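Local structure of uncharacterized conserved protein (Idiomarina loihiensis, 2QSD) at residues 16-21 and 49-54; 39-44 and 174-179. The protein is of unknown function and belongs to the DUF1543 family, whose domain occurs twice in the chain of this two-subunit assembly. All coordinates share one frame; numbering follows the deposited sequence.

Contact 1: residues 16-21 and 49-54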
loop_
_atom_site.group_PDB
_atom_site.type_symbol
_atom_site.label_atom_id
_atom_site.label_comp_id
_atom_site.label_asym_id
_atom_site.label_seq_id
_atom_site.Cartn_x
_atom_site.Cartn_y
_atom_site.Cartn_z
ATOM N N GLY A 16 -4.609 -7.600 -1.828
ATOM C CA GLY A 16 -3.366 -7.476 -1.080
ATOM C C GLY A 16 -2.446 -8.660 -1.276
ATOM O O GLY A 16 -2.881 -9.764 -1.623
ATOM N N GLY A 17 -1.163 -8.426 -1.042
ATOM C CA GLY A 17 -0.165 -9.464 -1.201
ATOM C C GLY A 17 1.234 -8.894 -1.192
ATOM O O GLY A 17 1.455 -7.749 -0.787
ATOM N N THR A 18 2.182 -9.696 -1.658
ATOM C CA THR A 18 3.578 -9.310 -1.615
ATOM C C THR A 18 4.151 -9.057 -3.018
ATOM O O THR A 18 3.545 -9.427 -4.027
ATOM C CB THR A 18 4.410 -10.346 -0.796
ATOM O OG1 THR A 18 5.737 -9.853 -0.609
ATOM C CG2 THR A 18 4.469 -11.694 -1.494
ATOM N N ALA A 19 5.296 -8.384 -3.066
ATOM C CA ALA A 19 6.081 -8.235 -4.293
ATOM C C ALA A 19 7.572 -8.306 -3.941
ATOM O O ALA A 19 7.945 -7.965 -2.812
ATOM C CB ALA A 19 5.752 -6.917 -4.986
ATOM N N PRO A 20 8.424 -8.766 -4.885
ATOM C CA PRO A 20 9.858 -8.877 -4.587
ATOM C C PRO A 20 10.507 -7.542 -4.251
ATOM O O PRO A 20 10.281 -6.543 -4.945
ATOM C CB PRO A 20 10.442 -9.425 -5.889
ATOM C CG PRO A 20 9.290 -10.120 -6.559
ATOM C CD PRO A 20 8.127 -9.235 -6.254
ATOM N N GLY A 21 11.288 -7.531 -3.176
ATOM C CA GLY A 21 11.964 -6.319 -2.728
ATOM C C GLY A 21 11.232 -5.529 -1.664
ATOM O O GLY A 21 11.860 -4.823 -0.881
ATOM N N PHE A 49 -0.023 -7.073 -9.763
ATOM C CA PHE A 49 1.300 -6.719 -10.278
ATOM C C PHE A 49 2.424 -7.505 -9.606
ATOM O O PHE A 49 3.526 -7.612 -10.154
ATOM C CB PHE A 49 1.546 -5.212 -10.088
ATOM C CG PHE A 49 1.825 -4.822 -8.666
ATOM C CD1 PHE A 49 0.778 -4.624 -7.771
ATOM C CD2 PHE A 49 3.143 -4.675 -8.210
ATOM C CE1 PHE A 49 1.031 -4.271 -6.453
ATOM C CE2 PHE A 49 3.404 -4.337 -6.891
ATOM C CZ PHE A 49 2.349 -4.133 -6.009
ATOM N N GLY A 50 2.141 -8.015 -8.406
ATOM C CA GLY A 50 3.155 -8.609 -7.541
ATOM C C GLY A 50 3.210 -10.121 -7.592
ATOM O O GLY A 50 2.855 -10.732 -8.596
ATOM N N THR A 51 3.655 -10.711 -6.489
ATOM C CA THR A 51 3.811 -12.151 -6.338
ATOM C C THR A 51 2.449 -12.816 -6.155
ATOM O O THR A 51 1.627 -12.343 -5.372
ATOM C CB THR A 51 4.725 -12.444 -5.122
ATOM O OG1 THR A 51 6.025 -11.889 -5.363
ATOM C CG2 THR A 51 4.846 -13.941 -4.823
ATOM N N GLN A 52 2.229 -13.915 -6.873
ATOM C CA GLN A 52 0.963 -14.650 -6.841
ATOM C C GLN A 52 0.680 -15.358 -5.525
ATOM O O GLN A 52 -0.458 -15.359 -5.058
ATOM C CB GLN A 52 0.884 -15.655 -7.997
ATOM C CG GLN A 52 0.872 -15.016 -9.387
ATOM C CD GLN A 52 -0.368 -14.173 -9.656
ATOM O OE1 GLN A 52 -1.474 -14.512 -9.228
ATOM N NE2 GLN A 52 -0.185 -13.070 -10.379
ATOM N N LYS A 53 1.708 -15.960 -4.935
ATOM C CA LYS A 53 1.544 -16.712 -3.694
ATOM C C LYS A 53 1.141 -15.821 -2.518
ATOM O O LYS A 53 1.865 -14.888 -2.150
ATOM C CB LYS A 53 2.814 -17.502 -3.362
ATOM C CG LYS A 53 2.708 -18.353 -2.103
ATOM C CD LYS A 53 3.747 -19.465 -2.104
ATOM C CE LYS A 53 3.789 -20.186 -0.764
ATOM N NZ LYS A 53 4.616 -19.446 0.235
ATOM N N GLY A 54 -0.025 -16.122 -1.947
ATOM C CA GLY A 54 -0.519 -15.437 -0.755
ATOM C C GLY A 54 -1.461 -14.288 -1.057
ATOM O O GLY A 54 -1.834 -13.539 -0.154
HETATM O O HOH W 1 1.260 -12.273 -2.559
#
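One water molecule ties Thr18 to the loop 49-54. It accepts from Thr18 N at 2.9 Å and donates to Thr51 O and to Lys53 O, the latter at 2.7 Å from the water oxygen, so three backbone groups fix it between Thr18 and the bend at 51-53. Thr51 O also receives Trp48 NE1. Beside the water runs a direct bond, Thr51 N to Thr18 O at 2.8 Å. Its N-H...O angle is 151°, and the donor stands 23° off the carbonyl plane. Thr18 thus meets Thr51 through both its backbone polar groups, once directly and once through water.

The two threonine side chains lie side by side, pointing the same way. With Thr18 OG1 anti to the backbone N (chi1 -172°), its methyl is the branch that faces the loop, and Thr18 CG2 rests 3.7 Å from Thr51 CB. Thr51 turns its hydroxyl toward the next residues of 16-21, where OG1 lies 3.5 Å from Pro20 CD. Gly50 brings its bare backbone close, its CA 3.6 Å from Thr18 O and 4.0 Å from Ala19 CB. The Ala19 methyl sits 4.0 Å from Phe49 CE2, meeting the ring obliquely. Leu26 of strand 26-34 touches both Ala19 and Phe49, and Phe49 also packs on Phe49 of the second subunit, so this apolar patch reaches the dimer interface.

The two segments run roughly across each other, and a lone direct bond with a water bridge replaces the regular ladder of strand pairing. Strands 26-34 and 56-62 flank strand 9-17, both antiparallel to it and so parallel to each other. Segment 49-54 is the return loop of their beta-alpha-beta crossover through helix 41-47, bonded to the chain where strand 9-17 runs out.

Contact 2: residues 39-44 and 174-179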
loop_
_atom_site.group_PDB
_atom_site.type_symbol
_atom_site.label_atom_id
_atom_site.label_comp_id
_atom_site.label_asym_id
_atom_site.label_seq_id
_atom_site.Cartn_x
_atom_site.Cartn_y
_atom_site.Cartn_z
ATOM N N GLU A 39 -16.018 -15.657 -10.285
ATOM C CA GLU A 39 -15.695 -15.740 -11.705
ATOM C C GLU A 39 -14.755 -14.632 -12.178
ATOM O O GLU A 39 -14.381 -14.595 -13.348
ATOM C CB GLU A 39 -16.969 -15.796 -12.554
ATOM C CG GLU A 39 -17.669 -17.152 -12.491
ATOM C CD GLU A 39 -18.904 -17.217 -13.365
ATOM O OE1 GLU A 39 -18.761 -17.466 -14.582
ATOM O OE2 GLU A 39 -20.018 -17.029 -12.834
ATOM N N THR A 40 -14.368 -13.740 -11.268
ATOM C CA THR A 40 -13.408 -12.685 -11.592
ATOM C C THR A 40 -11.994 -13.027 -11.113
ATOM O O THR A 40 -11.044 -12.287 -11.402
ATOM C CB THR A 40 -13.821 -11.316 -11.013
ATOM O OG1 THR A 40 -13.690 -11.329 -9.587
ATOM C CG2 THR A 40 -15.254 -10.953 -11.402
ATOM N N TYR A 41 -11.866 -14.147 -10.397
ATOM C CA TYR A 41 -10.587 -14.568 -9.810
ATOM C C TYR A 41 -9.414 -14.667 -10.802
ATOM O O TYR A 41 -8.332 -14.173 -10.486
ATOM C CB TYR A 41 -10.723 -15.844 -8.962
ATOM C CG TYR A 41 -11.482 -15.681 -7.657
ATOM C CD1 TYR A 41 -11.800 -14.414 -7.153
ATOM C CD2 TYR A 41 -11.851 -16.799 -6.900
ATOM C CE1 TYR A 41 -12.487 -14.266 -5.954
ATOM C CE2 TYR A 41 -12.538 -16.658 -5.685
ATOM C CZ TYR A 41 -12.850 -15.384 -5.227
ATOM O OH TYR A 41 -13.522 -15.212 -4.042
ATOM N N PRO A 42 -9.612 -15.299 -11.990
ATOM C CA PRO A 42 -8.540 -15.260 -12.998
ATOM C C PRO A 42 -8.082 -13.858 -13.385
ATOM O O PRO A 42 -6.880 -13.627 -13.537
ATOM C CB PRO A 42 -9.179 -15.952 -14.212
ATOM C CG PRO A 42 -10.154 -16.890 -13.618
ATOM C CD PRO A 42 -10.746 -16.118 -12.470
ATOM N N ALA A 43 -9.033 -12.938 -13.525
ATOM C CA ALA A 43 -8.736 -11.569 -13.915
ATOM C C ALA A 43 -8.073 -10.787 -12.788
ATOM O O ALA A 43 -7.300 -9.866 -13.043
ATOM C CB ALA A 43 -9.997 -10.862 -14.388
ATOM N N ILE A 44 -8.379 -11.154 -11.545
ATOM C CA ILE A 44 -7.727 -10.546 -10.389
ATOM C C ILE A 44 -6.279 -11.007 -10.324
ATOM O O ILE A 44 -5.363 -10.181 -10.226
ATOM C CB ILE A 44 -8.452 -10.879 -9.074
ATOM C CG1 ILE A 44 -9.834 -10.234 -9.070
ATOM C CG2 ILE A 44 -7.646 -10.380 -7.869
ATOM C CD1 ILE A 44 -10.700 -10.674 -7.920
ATOM N N GLY A 174 -12.820 -7.807 4.702
ATOM C CA GLY A 174 -12.262 -8.926 5.454
ATOM C C GLY A 174 -10.976 -9.443 4.843
ATOM O O GLY A 174 -10.185 -8.669 4.306
ATOM N N TYR A 175 -10.770 -10.755 4.928
ATOM C CA TYR A 175 -9.561 -11.392 4.428
ATOM C C TYR A 175 -9.948 -12.680 3.729
ATOM O O TYR A 175 -10.365 -13.633 4.373
ATOM C CB TYR A 175 -8.593 -11.685 5.585
ATOM C CG TYR A 175 -7.218 -12.171 5.152
ATOM C CD1 TYR A 175 -6.154 -11.279 5.013
ATOM C CD2 TYR A 175 -6.980 -13.522 4.889
ATOM C CE1 TYR A 175 -4.890 -11.721 4.622
ATOM C CE2 TYR A 175 -5.725 -13.972 4.490
ATOM C CZ TYR A 175 -4.685 -13.069 4.360
ATOM O OH TYR A 175 -3.443 -13.522 3.972
ATOM N N GLN A 176 -9.801 -12.707 2.409
ATOM C CA GLN A 176 -10.202 -13.862 1.616
ATOM C C GLN A 176 -9.094 -14.238 0.638
ATOM O O GLN A 176 -8.933 -13.579 -0.385
ATOM C CB GLN A 176 -11.515 -13.570 0.873
ATOM C CG GLN A 176 -12.054 -14.712 -0.007
ATOM C CD GLN A 176 -12.764 -15.801 0.782
ATOM O OE1 GLN A 176 -13.039 -15.654 1.977
ATOM N NE2 GLN A 176 -13.074 -16.900 0.108
ATOM N N PRO A 177 -8.304 -15.274 0.972
ATOM C CA PRO A 177 -7.284 -15.796 0.068
ATOM C C PRO A 177 -7.895 -16.296 -1.224
ATOM O O PRO A 177 -8.922 -16.965 -1.207
ATOM C CB PRO A 177 -6.687 -16.970 0.848
ATOM C CG PRO A 177 -6.950 -16.643 2.266
ATOM C CD PRO A 177 -8.300 -15.993 2.257
ATOM N N LEU A 178 -7.273 -15.932 -2.337
ATOM C CA LEU A 178 -7.661 -16.438 -3.637
ATOM C C LEU A 178 -7.080 -17.840 -3.836
ATOM O O LEU A 178 -5.912 -18.074 -3.514
ATOM C CB LEU A 178 -7.201 -15.478 -4.742
ATOM C CG LEU A 178 -8.183 -14.352 -5.100
ATOM C CD1 LEU A 178 -8.022 -13.135 -4.221
ATOM C CD2 LEU A 178 -7.999 -13.950 -6.539
ATOM N N PRO A 179 -7.900 -18.782 -4.341
ATOM C CA PRO A 179 -7.454 -20.158 -4.593
ATOM C C PRO A 179 -6.383 -20.263 -5.683
ATOM O O PRO A 179 -6.243 -19.355 -6.506
ATOM C CB PRO A 179 -8.740 -20.868 -5.043
ATOM C CG PRO A 179 -9.862 -19.988 -4.578
ATOM C CD PRO A 179 -9.322 -18.605 -4.682
#
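The first turn of helix 41-47, with Ile44 N bonded to Thr40 O, comes up to the chain leaving strand 175-177, the CA atoms of Tyr41 and Leu178 standing 7.1 Å apart. This is helix-on-sheet packing in an antiparallel beta sheet: strand 175-177 pairs with strand 56-62, and the tail that follows it reaches the helix. Across the two segments the contact is apolar.

Leu178 carries most of it from the strand side. Its CD2 methyl fits between two helix residues, 3.8 Å from Ile44 CG2 and 3.9 Å from Tyr41 CD1, while its CG lies over one face of the tyrosine ring, 4.2 Å above the plane and displaced toward the rim. The Leu178 and Ile44 side chains cross at about a right angle. In Ile44, CG1 lies anti to the carbonyl carbon (chi1 -66°), leaving CG2, anti to the backbone N, to meet the leucine methyl. Behind, Ile44 also touches Val15 and Val32 of the sheet, and Leu178 leans on Leu57, so the pair belongs to the layer of side chains between helix and strands.

Tyr41 spans the contact from the helix side, meeting Leu178, Pro179 and, more loosely, Gln176. Its CG is anti to the carbonyl carbon (chi1 -70°), which carries the ring from the helix toward the tail. Pro179 crosses it at about a right angle and approaches the ring obliquely. The hydroxyl end reaches along to Gln176, with only a distant approach to the aliphatic CG. Polar ties to the same helix come from Arg45, whose NE is hydrogen-bonded to Pro179 O.

Pro179 meets the ring chiefly through CD, which lies 3.8 Å from Tyr41 CD2 and 3.9 Å from Tyr41 CE2.

The centres of the two contacts are 14 Å apart, on the same side of the chain's centre, and their nearest atoms come within about 4 Å without touching. Along the sequence the segments alternate: 16-21, 39-44, 49-54, then 174-179. Contact 2 uses the start of helix 41-47 and contact 1 the loop after it, and both reach the same antiparallel sheet, as parts of the beta-alpha-beta crossover from strand 26-34 through the helix to strand 56-62, over strand 9-17. Strand 56-62 pairs with strand 9-17 and with strand 175-177. The C-terminal segment is thus built into the N-terminal sheet, while of the two only contact 1 touches the second subunit.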